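Local coordinates for protein PTS system, IIA component (Streptococcus pneumoniae serotype 4, PDB 5T3U) that probably accepts and passes on a phosphoryl group as the IIA component of a mannose-family phosphotransferase system associated with fucose utilization, at residues V73-I78 against V96-G101; A14-F19 against L42-G47; F7-L12 against S116-E121; M29-T34 against L106-I111; Y56-V61 against L87-N92. All coordinates share one frame; numbering follows the deposited sequence.

In the fold
Contacts 1 and 2 are neighbouring parts of one parallel sheet, their centres about 14 Å apart, stitched together where A14 N meets L74 O (2.7 Å) and H16 N meets D76 OD2 (2.9 Å). The second bond ties contact 1 to H16, probably the phosphoryl-accepting histidine, as in mannose-family IIA proteins. Helices cover both faces of the sheet: contact 5 lies on the side of V73 and V96, with V61 CG1 3.7 Å from V96 CG2, and contact 4 on that of L74 and V99, with L106 CD2 3.6 Å from V99 CG1. Between centres, contacts 4 and 5 are about 23 Å apart, and contact 3, at the other end of strand 7-16, about 24 Å from contact 2.

Contact 1 of 5, residues V73-I78 against V96-G101; sequences VLTDLI and VDIVTG
V73 and I98 lie level in two parallel strands, as do L74 and V99, the axes approaching to 4.7 Å with an angle of 22° between them. V73 bonds through both its N and its O: the N gives a nearly straight bond to D97 O (2.7 Å, 174° at the hydrogen), and the O receives V99 N at 2.8 Å. T75 N then donates to V99 O at 3.0 Å. Side chains alternate between the faces. On one, V73 sets CG2 against V96 CG1 at 3.8 Å, the two valines meeting obliquely, and this apolar surface continues onto F57 and V61 of helix 50-65. On the other, L74 and V99 run side by side with CD2 of L74 4.0 Å from CB of V99, both packed against L106 of helix 104-112. The two strands and helix 81-90 between them form a beta-alpha-beta unit of the parallel sheet. At the C-terminal ends of these strands the hydroxyls of T75 and T100 share a hydrogen bond, OG1 to OG1 at 2.9 Å. T100 reaches it with OG1 trans to its own N (chi1 -168°), while T75 OG1 is held a second time by N83 ND2 of that helix. Strand 96-100 is outermost in this chain, but V99 and T100 pair antiparallel with a strand of the second subunit, which carries the sheet across the interface.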
# COMPACT_ATOMS: atom_id res chain seq x y z
N VAL A 73 8.56 7.67 9.24
CA VAL A 73 7.54 6.72 9.61
C VAL A 73 6.49 6.74 8.49
O VAL A 73 5.92 7.81 8.16
CB VAL A 73 6.88 7.10 10.97
CG1 VAL A 73 5.81 6.09 11.37
CG2 VAL A 73 7.94 7.20 12.08
N LEU A 74 6.24 5.57 7.92
CA LEU A 74 5.14 5.40 6.95
C LEU A 74 4.00 4.70 7.66
O LEU A 74 4.21 3.64 8.28
CB LEU A 74 5.59 4.58 5.75
CG LEU A 74 6.77 5.12 4.93
CD1 LEU A 74 7.02 4.18 3.73
CD2 LEU A 74 6.58 6.58 4.49
N THR A 75 2.81 5.29 7.62
CA THR A 75 1.65 4.65 8.23
C THR A 75 0.54 4.41 7.19
O THR A 75 0.49 5.08 6.15
CB THR A 75 1.09 5.46 9.40
OG1 THR A 75 0.58 6.68 8.87
CG2 THR A 75 2.20 5.74 10.49
N ASP A 76 -0.32 3.45 7.49
CA ASP A 76 -1.29 2.97 6.51
C ASP A 76 -2.38 3.97 6.16
O ASP A 76 -2.70 4.14 5.00
CB ASP A 76 -1.87 1.59 6.91
CG ASP A 76 -2.36 1.51 8.37
OD1 ASP A 76 -2.13 2.45 9.17
OD2 ASP A 76 -2.96 0.45 8.72
N LEU A 77 -2.91 4.66 7.18
CA LEU A 77 -3.92 5.67 6.93
C LEU A 77 -4.06 6.67 8.11
O LEU A 77 -3.75 6.34 9.26
CB LEU A 77 -5.26 4.99 6.61
CG LEU A 77 -6.15 4.43 7.71
CD1 LEU A 77 -7.40 3.78 7.09
CD2 LEU A 77 -5.45 3.43 8.64
N ILE A 78 -4.53 7.88 7.81
CA ILE A 78 -4.83 8.87 8.83
C ILE A 78 -5.89 8.36 9.83
O ILE A 78 -6.85 7.68 9.47
CB ILE A 78 -5.23 10.24 8.18
CG1 ILE A 78 -5.14 11.41 9.20
CG2 ILE A 78 -6.63 10.18 7.54
CD1 ILE A 78 -3.70 11.87 9.53
N VAL A 96 12.02 13.16 13.02
CA VAL A 96 11.06 12.10 12.68
C VAL A 96 9.97 12.67 11.80
O VAL A 96 9.21 13.53 12.24
CB VAL A 96 10.43 11.45 13.92
CG1 VAL A 96 9.32 10.46 13.52
CG2 VAL A 96 11.50 10.76 14.77
N ASP A 97 9.90 12.17 10.57
CA ASP A 97 8.79 12.52 9.69
C ASP A 97 7.74 11.44 9.65
O ASP A 97 8.04 10.27 9.86
CB ASP A 97 9.30 12.82 8.28
CG ASP A 97 9.98 14.16 8.20
OD1 ASP A 97 9.32 15.17 8.55
OD2 ASP A 97 11.18 14.20 7.82
N ILE A 98 6.49 11.85 9.39
CA ILE A 98 5.36 10.91 9.32
C ILE A 98 4.59 11.12 8.02
O ILE A 98 4.05 12.20 7.79
CB ILE A 98 4.39 11.08 10.53
CG1 ILE A 98 5.16 11.01 11.87
CG2 ILE A 98 3.26 10.00 10.44
CD1 ILE A 98 4.36 11.46 13.07
N VAL A 99 4.58 10.10 7.16
CA VAL A 99 3.82 10.17 5.89
C VAL A 99 2.79 9.05 5.93
O VAL A 99 3.14 7.88 6.10
CB VAL A 99 4.73 10.08 4.63
CG1 VAL A 99 3.90 10.19 3.34
CG2 VAL A 99 5.77 11.19 4.65
N THR A 100 1.51 9.41 5.81
CA THR A 100 0.48 8.40 5.90
C THR A 100 -0.07 8.00 4.51
O THR A 100 0.27 8.63 3.51
CB THR A 100 -0.67 8.78 6.88
OG1 THR A 100 -1.48 7.63 7.10
CG2 THR A 100 -1.55 9.85 6.31
N GLY A 101 -0.90 6.96 4.45
CA GLY A 101 -1.49 6.54 3.16
C GLY A 101 -0.48 6.03 2.14
O GLY A 101 -0.73 6.10 0.93

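Contact 2 of 5, residues A14-F19 against L42-G47; sequences ASHGNF and LGLMPG
H16 and L44 project from the same face of two neighbouring parallel strands, side by side and pointing the same way. The leucine methyl CD2 comes obliquely to the imidazole, 3.8 Å from CD2 of H16. Beyond the strand ends, N18 and M45 meet at about a right angle: the methionine chain, bent at chi2 and chi3, doubles back to bring its CE within 3.3 Å of N18 OD1. Along the strands the backbones are joined by S15 N to L42 O (3.0 Å) and by L44 N to S15 O (2.8 Å). The last bond, G17 N to L44 O at 2.9 Å, forms as the chain turns off in a type II' beta turn from H16 to F19. S15 OG donates to H16 O and also bonds A20 N, and D76 OD2 takes H16 N. From the second subunit, T26 OG1 bonds H16 O, and the F30 ring meets the imidazole edge-to-face. A histidine at the C-terminal end of the first strand of a parallel alpha/beta sheet, close to the dimer interface, is consistent with the phosphorylation site of mannose-family IIA proteins, with H16 probably the acceptor.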
# COMPACT_ATOMS: atom_id res chain seq x y z
N ALA A 14 4.64 1.17 9.36
CA ALA A 14 3.73 0.70 10.41
C ALA A 14 2.28 0.67 9.96
O ALA A 14 1.85 1.56 9.27
CB ALA A 14 3.87 1.58 11.65
N SER A 15 1.51 -0.34 10.37
CA SER A 15 0.11 -0.40 9.99
C SER A 15 -0.67 -1.26 10.97
O SER A 15 -0.09 -2.05 11.73
CB SER A 15 0.00 -1.04 8.59
OG SER A 15 0.40 -2.39 8.67
N HIS A 16 -2.00 -1.16 10.94
CA HIS A 16 -2.81 -2.30 11.42
C HIS A 16 -2.51 -3.51 10.52
O HIS A 16 -2.27 -3.34 9.32
CB HIS A 16 -4.28 -1.98 11.31
CG HIS A 16 -4.73 -0.87 12.20
ND1 HIS A 16 -4.64 0.46 11.84
CD2 HIS A 16 -5.35 -0.88 13.41
CE1 HIS A 16 -5.16 1.22 12.79
NE2 HIS A 16 -5.57 0.43 13.76
N GLY A 17 -2.48 -4.71 11.09
CA GLY A 17 -2.27 -5.92 10.31
C GLY A 17 -0.98 -6.00 9.52
O GLY A 17 0.01 -5.35 9.84
N ASN A 18 -1.02 -6.84 8.47
CA ASN A 18 0.11 -7.27 7.69
C ASN A 18 0.48 -6.33 6.52
O ASN A 18 1.39 -6.63 5.76
CB ASN A 18 -0.16 -8.69 7.15
CG ASN A 18 -0.21 -9.76 8.26
OD1 ASN A 18 0.31 -9.56 9.36
ND2 ASN A 18 -0.81 -10.89 7.95
N PHE A 19 -0.22 -5.21 6.36
CA PHE A 19 0.10 -4.26 5.26
C PHE A 19 1.58 -3.86 5.21
O PHE A 19 2.21 -3.93 4.13
CB PHE A 19 -0.76 -2.99 5.36
CG PHE A 19 -0.65 -2.06 4.17
CD1 PHE A 19 -0.98 -2.49 2.89
CD2 PHE A 19 -0.26 -0.73 4.34
CE1 PHE A 19 -0.93 -1.63 1.82
CE2 PHE A 19 -0.19 0.13 3.28
CZ PHE A 19 -0.52 -0.34 1.98
N LEU A 42 6.19 -2.62 11.66
CA LEU A 42 5.42 -2.98 12.85
C LEU A 42 3.95 -3.08 12.47
O LEU A 42 3.41 -2.16 11.86
CB LEU A 42 5.60 -1.90 13.93
CG LEU A 42 5.08 -2.18 15.33
CD1 LEU A 42 5.77 -3.45 15.91
CD2 LEU A 42 5.37 -0.94 16.23
N GLY A 43 3.31 -4.18 12.85
CA GLY A 43 1.88 -4.35 12.63
C GLY A 43 1.12 -4.43 13.94
O GLY A 43 1.52 -5.14 14.84
N LEU A 44 0.01 -3.70 14.02
CA LEU A 44 -0.90 -3.80 15.14
C LEU A 44 -1.91 -4.90 14.81
O LEU A 44 -2.80 -4.72 13.99
CB LEU A 44 -1.59 -2.45 15.41
CG LEU A 44 -2.74 -2.45 16.43
CD1 LEU A 44 -2.29 -3.05 17.76
CD2 LEU A 44 -3.29 -1.04 16.62
N MET A 45 -1.73 -6.06 15.44
CA MET A 45 -2.45 -7.26 15.08
C MET A 45 -3.83 -7.33 15.76
O MET A 45 -4.06 -6.64 16.77
CB MET A 45 -1.59 -8.49 15.39
CG MET A 45 -0.23 -8.46 14.68
SD MET A 45 -0.38 -8.29 12.87
CE MET A 45 -0.96 -9.93 12.43
N PRO A 46 -4.77 -8.10 15.16
CA PRO A 46 -6.06 -8.39 15.82
C PRO A 46 -5.79 -8.93 17.23
O PRO A 46 -4.91 -9.77 17.40
CB PRO A 46 -6.65 -9.50 14.93
CG PRO A 46 -6.12 -9.15 13.52
CD PRO A 46 -4.73 -8.60 13.77
N GLY A 47 -6.52 -8.45 18.23
CA GLY A 47 -6.33 -8.91 19.61
C GLY A 47 -5.23 -8.20 20.42
O GLY A 47 -5.12 -8.45 21.62

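Contact 3 of 5, residues F7-L12 against S116-E121; sequences FNRGIL and SKINLE
R9 reaches across to S116 and I118 with the outer half of its side chain. From CB, which heads toward 116-121, the chain runs extended through CG to CD (chi1 -164°), and CD is the first atom to meet the other segment, 3.9 Å from I118 CD1. A bend at chi3 (-48°) then swings the guanidinium, NE first, onto the isoleucine. NE sits 3.8 Å from I118 CD1, and it has a long, weak ion pair with E70 OE1. CZ lies under I118 CG1, which stands over the centre of the guanidinium face; N8 CB lies over the opposite face, offset toward the rim. At the tip both terminal nitrogens converge end-on upon one oxygen, S116 O: NH2 at 2.8 Å and in the carbonyl plane, NH1 at 3.0 Å and tilted slightly from it. This oxygen is only 4° out of the guanidinium plane, so the fork is flat. NH1 also has I118 CG2 at 3.4 Å and a weak hydrogen bond to S113 O. Thus strand 7-16 is fastened to the loop linking helix 104-112 to helix 120-129, whose N-cap is N119. Two donors on one neutral carbonyl fix the rotation of the guanidinium without neutralising it; the weakly paired E70 and the carbonyls near the end of helix 104-112 probably ease the cost of its charge.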
# COMPACT_ATOMS: atom_id res chain seq x y z
N PHE A 7 23.88 6.59 9.63
CA PHE A 7 23.44 6.77 8.26
C PHE A 7 22.46 7.94 8.15
O PHE A 7 22.07 8.55 9.16
CB PHE A 7 22.82 5.47 7.76
CG PHE A 7 23.74 4.29 7.89
CD1 PHE A 7 24.82 4.14 7.04
CD2 PHE A 7 23.49 3.32 8.84
CE1 PHE A 7 25.66 3.05 7.14
CE2 PHE A 7 24.33 2.22 8.97
CZ PHE A 7 25.43 2.08 8.11
N ASN A 8 22.06 8.27 6.92
CA ASN A 8 21.22 9.44 6.71
C ASN A 8 19.80 9.28 7.28
O ASN A 8 19.31 10.17 7.95
CB ASN A 8 21.14 9.78 5.23
CG ASN A 8 22.42 10.39 4.70
OD1 ASN A 8 23.15 11.02 5.44
ND2 ASN A 8 22.71 10.18 3.45
N ARG A 9 19.17 8.13 7.02
CA ARG A 9 17.71 8.03 7.09
C ARG A 9 17.31 6.58 7.29
O ARG A 9 17.70 5.73 6.50
CB ARG A 9 17.14 8.54 5.76
CG ARG A 9 15.67 8.88 5.71
CD ARG A 9 15.36 9.72 4.51
NE ARG A 9 16.30 10.81 4.37
CZ ARG A 9 17.19 10.91 3.39
NH1 ARG A 9 17.22 9.99 2.44
NH2 ARG A 9 18.04 11.94 3.38
N GLY A 10 16.55 6.32 8.36
CA GLY A 10 15.90 5.02 8.60
C GLY A 10 14.42 5.07 8.24
O GLY A 10 13.84 6.16 8.05
N ILE A 11 13.79 3.92 8.10
CA ILE A 11 12.39 3.91 7.69
C ILE A 11 11.65 2.96 8.58
O ILE A 11 12.04 1.81 8.70
CB ILE A 11 12.20 3.50 6.18
CG1 ILE A 11 12.94 4.44 5.23
CG2 ILE A 11 10.67 3.42 5.79
CD1 ILE A 11 13.01 3.88 3.81
N LEU A 12 10.59 3.43 9.21
CA LEU A 12 9.70 2.50 9.89
C LEU A 12 8.38 2.44 9.13
O LEU A 12 7.76 3.47 8.88
CB LEU A 12 9.45 2.94 11.33
CG LEU A 12 8.43 2.13 12.13
CD1 LEU A 12 8.86 0.65 12.36
CD2 LEU A 12 8.18 2.82 13.45
N SER A 116 21.08 9.08 0.46
CA SER A 116 21.22 10.27 -0.34
C SER A 116 20.48 11.46 0.31
O SER A 116 19.63 11.28 1.19
CB SER A 116 20.70 9.99 -1.75
OG SER A 116 20.56 11.20 -2.48
N LYS A 117 20.84 12.67 -0.11
CA LYS A 117 20.01 13.85 0.13
C LYS A 117 18.69 13.67 -0.62
O LYS A 117 18.68 13.18 -1.75
CB LYS A 117 20.70 15.12 -0.39
CG LYS A 117 21.38 15.98 0.69
CD LYS A 117 22.10 17.19 0.08
CE LYS A 117 22.36 18.28 1.14
NZ LYS A 117 22.78 19.60 0.50
N ILE A 118 17.59 14.08 -0.01
CA ILE A 118 16.30 14.00 -0.71
C ILE A 118 15.50 15.30 -0.63
O ILE A 118 15.73 16.12 0.25
CB ILE A 118 15.42 12.83 -0.21
CG1 ILE A 118 15.04 13.04 1.26
CG2 ILE A 118 16.13 11.52 -0.43
CD1 ILE A 118 13.90 12.14 1.76
N ASN A 119 14.56 15.46 -1.56
CA ASN A 119 13.48 16.42 -1.41
C ASN A 119 12.20 15.62 -1.09
O ASN A 119 11.59 15.04 -1.98
CB ASN A 119 13.34 17.23 -2.71
CG ASN A 119 12.26 18.28 -2.65
OD1 ASN A 119 11.30 18.18 -1.88
ND2 ASN A 119 12.42 19.31 -3.47
N LEU A 120 11.81 15.60 0.18
CA LEU A 120 10.69 14.79 0.65
C LEU A 120 9.35 15.23 0.06
O LEU A 120 8.49 14.39 -0.21
CB LEU A 120 10.62 14.76 2.19
CG LEU A 120 9.55 13.82 2.80
CD1 LEU A 120 9.70 12.36 2.32
CD2 LEU A 120 9.51 13.85 4.36
N GLU A 121 9.18 16.55 -0.14
CA GLU A 121 7.94 17.05 -0.71
C GLU A 121 7.76 16.48 -2.11
O GLU A 121 6.65 16.04 -2.47
CB GLU A 121 7.91 18.60 -0.74
CG GLU A 121 7.75 19.23 0.68
CD GLU A 121 8.93 18.86 1.62
OE1 GLU A 121 10.12 19.11 1.24
OE2 GLU A 121 8.66 18.29 2.73

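Contact 4 of 5, residues M29-T34 against L106-I111; sequences MFVGET and LLVELI
V31 fits against V108 and I111 with one methyl for each, and this is the close-packed part of the contact. Its CG1 meets V108 CG1 at 3.7 Å, while CG2 lies 3.6 Å from I111 CG2, the two side chains at about a right angle. With chi1 at -56° the two methyls diverge, CG1 beside N toward V108 and CG2 toward I111. After helix 19-31 ends, G32 with its positive phi turns the chain, and T34 comes back to set CG2 3.9 Å from the same I111 CG2; its OG1 is hydrogen-bonded to E28 OE2. Packing is looser on the F30 side. The ring comes to V108 CG2 only obliquely, CD2 at 4.3 Å, and packs as well on L77 of the second subunit. A polyethylene glycol molecule, probably from the crystallisation liquor, lies about 4 Å from the F30 side chain. Helices 19-31 and 104-112 thus lie together on one face of the sheet, I111 also touching I11 of strand 7-16. No hydrogen bond crosses between the segments, so their join is apolar and depends on the fit of branched side chains, with the polar end of T34 satisfied within its own part of the chain.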
# COMPACT_ATOMS: atom_id res chain seq x y z
N MET A 29 11.73 -6.91 -3.33
CA MET A 29 11.78 -7.57 -4.63
C MET A 29 12.31 -6.61 -5.68
O MET A 29 12.88 -7.03 -6.68
CB MET A 29 10.42 -8.12 -5.04
CG MET A 29 10.01 -9.33 -4.22
SD MET A 29 8.37 -9.96 -4.66
CE MET A 29 8.67 -10.47 -6.36
N PHE A 30 12.16 -5.31 -5.42
CA PHE A 30 12.68 -4.29 -6.33
C PHE A 30 14.04 -3.74 -5.94
O PHE A 30 14.87 -3.52 -6.81
CB PHE A 30 11.66 -3.15 -6.50
CG PHE A 30 10.35 -3.62 -7.08
CD1 PHE A 30 10.24 -3.89 -8.44
CD2 PHE A 30 9.25 -3.81 -6.27
CE1 PHE A 30 9.04 -4.36 -8.99
CE2 PHE A 30 8.04 -4.26 -6.80
CZ PHE A 30 7.94 -4.55 -8.16
N VAL A 31 14.28 -3.51 -4.65
CA VAL A 31 15.47 -2.79 -4.22
C VAL A 31 16.48 -3.66 -3.46
O VAL A 31 17.52 -3.17 -3.02
CB VAL A 31 15.09 -1.55 -3.36
CG1 VAL A 31 14.15 -0.65 -4.14
CG2 VAL A 31 14.42 -1.97 -2.07
N GLY A 32 16.18 -4.94 -3.30
CA GLY A 32 17.05 -5.87 -2.55
C GLY A 32 16.74 -5.88 -1.06
O GLY A 32 16.07 -4.97 -0.53
N GLU A 33 17.24 -6.91 -0.39
CA GLU A 33 16.98 -7.15 1.03
C GLU A 33 17.49 -5.98 1.89
O GLU A 33 18.56 -5.46 1.64
CB GLU A 33 17.66 -8.48 1.45
CG GLU A 33 16.97 -9.19 2.63
CD GLU A 33 17.95 -9.81 3.63
OE1 GLU A 33 19.10 -9.31 3.74
OE2 GLU A 33 17.57 -10.78 4.34
N THR A 34 16.71 -5.54 2.87
CA THR A 34 17.17 -4.47 3.77
C THR A 34 17.59 -5.08 5.11
O THR A 34 17.28 -6.24 5.39
CB THR A 34 16.08 -3.38 4.02
OG1 THR A 34 14.90 -3.99 4.54
CG2 THR A 34 15.73 -2.63 2.75
N LEU A 106 6.10 4.99 -3.01
CA LEU A 106 6.73 5.74 -1.92
C LEU A 106 7.80 4.91 -1.19
O LEU A 106 8.95 5.37 -1.02
CB LEU A 106 5.68 6.23 -0.91
CG LEU A 106 6.20 7.17 0.23
CD1 LEU A 106 6.95 8.40 -0.27
CD2 LEU A 106 5.03 7.62 1.09
N LEU A 107 7.43 3.69 -0.76
CA LEU A 107 8.35 2.86 0.02
C LEU A 107 9.61 2.55 -0.79
O LEU A 107 10.72 2.77 -0.32
CB LEU A 107 7.67 1.57 0.55
CG LEU A 107 8.60 0.65 1.39
CD1 LEU A 107 9.32 1.41 2.55
CD2 LEU A 107 7.85 -0.60 1.92
N VAL A 108 9.44 2.08 -2.03
CA VAL A 108 10.57 1.84 -2.93
C VAL A 108 11.49 3.04 -3.09
O VAL A 108 12.70 2.90 -3.01
CB VAL A 108 10.08 1.37 -4.34
CG1 VAL A 108 11.26 1.39 -5.35
CG2 VAL A 108 9.48 -0.02 -4.22
N GLU A 109 10.92 4.22 -3.35
CA GLU A 109 11.72 5.42 -3.55
C GLU A 109 12.49 5.82 -2.29
O GLU A 109 13.65 6.24 -2.36
CB GLU A 109 10.82 6.59 -3.98
CG GLU A 109 11.53 7.95 -4.04
CD GLU A 109 12.80 7.94 -4.91
OE1 GLU A 109 12.85 7.20 -5.93
OE2 GLU A 109 13.76 8.67 -4.56
N LEU A 110 11.82 5.76 -1.13
CA LEU A 110 12.49 6.08 0.14
C LEU A 110 13.62 5.10 0.43
O LEU A 110 14.70 5.50 0.89
CB LEU A 110 11.48 6.15 1.28
CG LEU A 110 10.58 7.40 1.22
CD1 LEU A 110 9.47 7.39 2.29
CD2 LEU A 110 11.43 8.71 1.27
N ILE A 111 13.42 3.81 0.14
CA ILE A 111 14.55 2.87 0.36
C ILE A 111 15.72 3.18 -0.60
O ILE A 111 16.88 3.29 -0.17
CB ILE A 111 14.15 1.39 0.29
CG1 ILE A 111 13.19 1.04 1.43
CG2 ILE A 111 15.41 0.48 0.41
CD1 ILE A 111 12.49 -0.36 1.26

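Contact 5 of 5, residues Y56-V61 against L87-N92; sequences YFKNQV and LSRFLN
R89, whose NH2 is held by a salt bridge to E54 OE2, lays its guanidinium along the aliphatic chain of K58. The lysine is extended through chi3, so that CD stands over the centre of the guanidinium face and CE lies 3.6 Å from R89 NH1. Only at chi4 (-56°) does it bend, taking NZ to a salt bridge of its own with D62 OD2. The two like charges, K58 NZ and R89 NH1, remain 5.0 Å apart, and each having a carboxylate of helix 50-65 probably relieves their repulsion. Deeper in, the F90 ring is packed on both faces and at its rim. V61 CG1 forms a CH-pi contact over one face, 3.8 Å from the centroid and 21° off the normal, while R89 CG lies over the other, toward the rim. V61 CB lies 3.5 Å from F90 CZ. Helices 50-65 and 81-90 lie here next to each other on one face of the parallel sheet, one layer of the alpha/beta sandwich fold. At the edge of F90 two further groups come in near its plane: K58 O, 4.0 Å from CZ, and F57 CE2, 3.9 Å from F90 CE2. The phenylalanines meet rim to rim, each touching CE2 near the plane of the other ring. F57, with CG trans to N (chi1 -174°), continues inward to A14, L12 and V73 of the sheet, and F90 touches V96. The carbonyl of F90 accepts a hydrogen bond from K135 NZ of the second subunit.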
# COMPACT_ATOMS: atom_id res chain seq x y z
N TYR A 56 6.27 -0.57 21.78
CA TYR A 56 6.97 -1.25 20.69
C TYR A 56 7.29 -0.26 19.60
O TYR A 56 8.42 -0.23 19.11
CB TYR A 56 6.10 -2.32 20.03
CG TYR A 56 5.87 -3.57 20.82
CD1 TYR A 56 6.83 -4.07 21.71
CD2 TYR A 56 4.69 -4.30 20.63
CE1 TYR A 56 6.59 -5.28 22.43
CE2 TYR A 56 4.44 -5.48 21.32
CZ TYR A 56 5.39 -5.96 22.21
OH TYR A 56 5.10 -7.14 22.87
N PHE A 57 6.28 0.53 19.24
CA PHE A 57 6.40 1.62 18.27
C PHE A 57 7.48 2.63 18.65
O PHE A 57 8.36 2.95 17.84
CB PHE A 57 5.05 2.34 18.04
CG PHE A 57 5.12 3.36 16.95
CD1 PHE A 57 4.76 3.03 15.65
CD2 PHE A 57 5.61 4.63 17.19
CE1 PHE A 57 4.87 3.97 14.61
CE2 PHE A 57 5.73 5.57 16.17
CZ PHE A 57 5.36 5.22 14.87
N LYS A 58 7.39 3.15 19.88
CA LYS A 58 8.36 4.11 20.38
C LYS A 58 9.76 3.54 20.29
O LYS A 58 10.66 4.19 19.80
CB LYS A 58 8.01 4.53 21.82
CG LYS A 58 9.03 5.50 22.48
CD LYS A 58 8.70 5.70 23.99
CE LYS A 58 9.52 6.84 24.63
NZ LYS A 58 11.01 6.63 24.45
N ASN A 59 9.92 2.31 20.75
CA ASN A 59 11.21 1.60 20.70
C ASN A 59 11.77 1.42 19.30
O ASN A 59 12.98 1.56 19.11
CB ASN A 59 11.08 0.22 21.41
CG ASN A 59 11.11 0.34 22.93
OD1 ASN A 59 11.42 1.39 23.50
ND2 ASN A 59 10.78 -0.76 23.61
N GLN A 60 10.93 1.09 18.32
CA GLN A 60 11.39 0.99 16.91
C GLN A 60 11.94 2.32 16.39
O GLN A 60 12.99 2.33 15.72
CB GLN A 60 10.27 0.51 15.96
CG GLN A 60 9.68 -0.85 16.27
CD GLN A 60 10.59 -1.98 15.88
OE1 GLN A 60 11.64 -2.19 16.50
NE2 GLN A 60 10.20 -2.75 14.83
N VAL A 61 11.25 3.43 16.68
CA VAL A 61 11.73 4.73 16.18
C VAL A 61 13.04 5.14 16.89
O VAL A 61 14.00 5.55 16.23
CB VAL A 61 10.69 5.86 16.29
CG1 VAL A 61 11.32 7.21 15.88
CG2 VAL A 61 9.46 5.60 15.41
N LEU A 87 2.22 10.41 15.79
CA LEU A 87 2.07 11.84 15.90
C LEU A 87 2.17 12.30 17.37
O LEU A 87 2.83 13.29 17.66
CB LEU A 87 0.74 12.30 15.28
CG LEU A 87 0.53 13.82 15.20
CD1 LEU A 87 1.52 14.50 14.28
CD2 LEU A 87 -0.90 14.15 14.76
N SER A 88 1.54 11.56 18.28
CA SER A 88 1.57 11.98 19.67
C SER A 88 2.96 11.82 20.26
O SER A 88 3.46 12.73 20.92
CB SER A 88 0.49 11.29 20.51
OG SER A 88 -0.67 12.10 20.57
N ARG A 89 3.60 10.68 19.97
CA ARG A 89 4.89 10.38 20.56
C ARG A 89 6.02 11.26 20.02
O ARG A 89 6.89 11.68 20.78
CB ARG A 89 5.21 8.88 20.45
CG ARG A 89 6.54 8.47 21.07
CD ARG A 89 6.60 8.80 22.57
NE ARG A 89 5.85 7.82 23.36
CZ ARG A 89 5.85 7.76 24.69
NH1 ARG A 89 6.54 8.65 25.42
NH2 ARG A 89 5.16 6.81 25.30
N PHE A 90 5.98 11.58 18.73
CA PHE A 90 7.07 12.32 18.08
C PHE A 90 6.68 13.67 17.50
O PHE A 90 7.37 14.19 16.62
CB PHE A 90 7.77 11.42 17.04
CG PHE A 90 8.37 10.16 17.66
CD1 PHE A 90 9.54 10.24 18.43
CD2 PHE A 90 7.75 8.94 17.52
CE1 PHE A 90 10.09 9.10 19.03
CE2 PHE A 90 8.28 7.79 18.11
CZ PHE A 90 9.46 7.87 18.87
N LEU A 91 5.59 14.24 18.03
CA LEU A 91 5.00 15.48 17.52
C LEU A 91 6.00 16.56 17.14
O LEU A 91 5.94 17.08 16.03
CB LEU A 91 3.99 16.06 18.53
CG LEU A 91 3.26 17.34 18.09
CD1 LEU A 91 2.41 17.10 16.81
CD2 LEU A 91 2.42 17.90 19.23
N ASN A 92 6.90 16.90 18.07
CA ASN A 92 7.82 18.00 17.87
C ASN A 92 9.26 17.55 17.63
O ASN A 92 10.17 18.39 17.60
CB ASN A 92 7.75 19.01 19.04
CG ASN A 92 6.40 19.73 19.14
OD1 ASN A 92 5.84 19.88 20.23
ND2 ASN A 92 5.88 20.17 18.02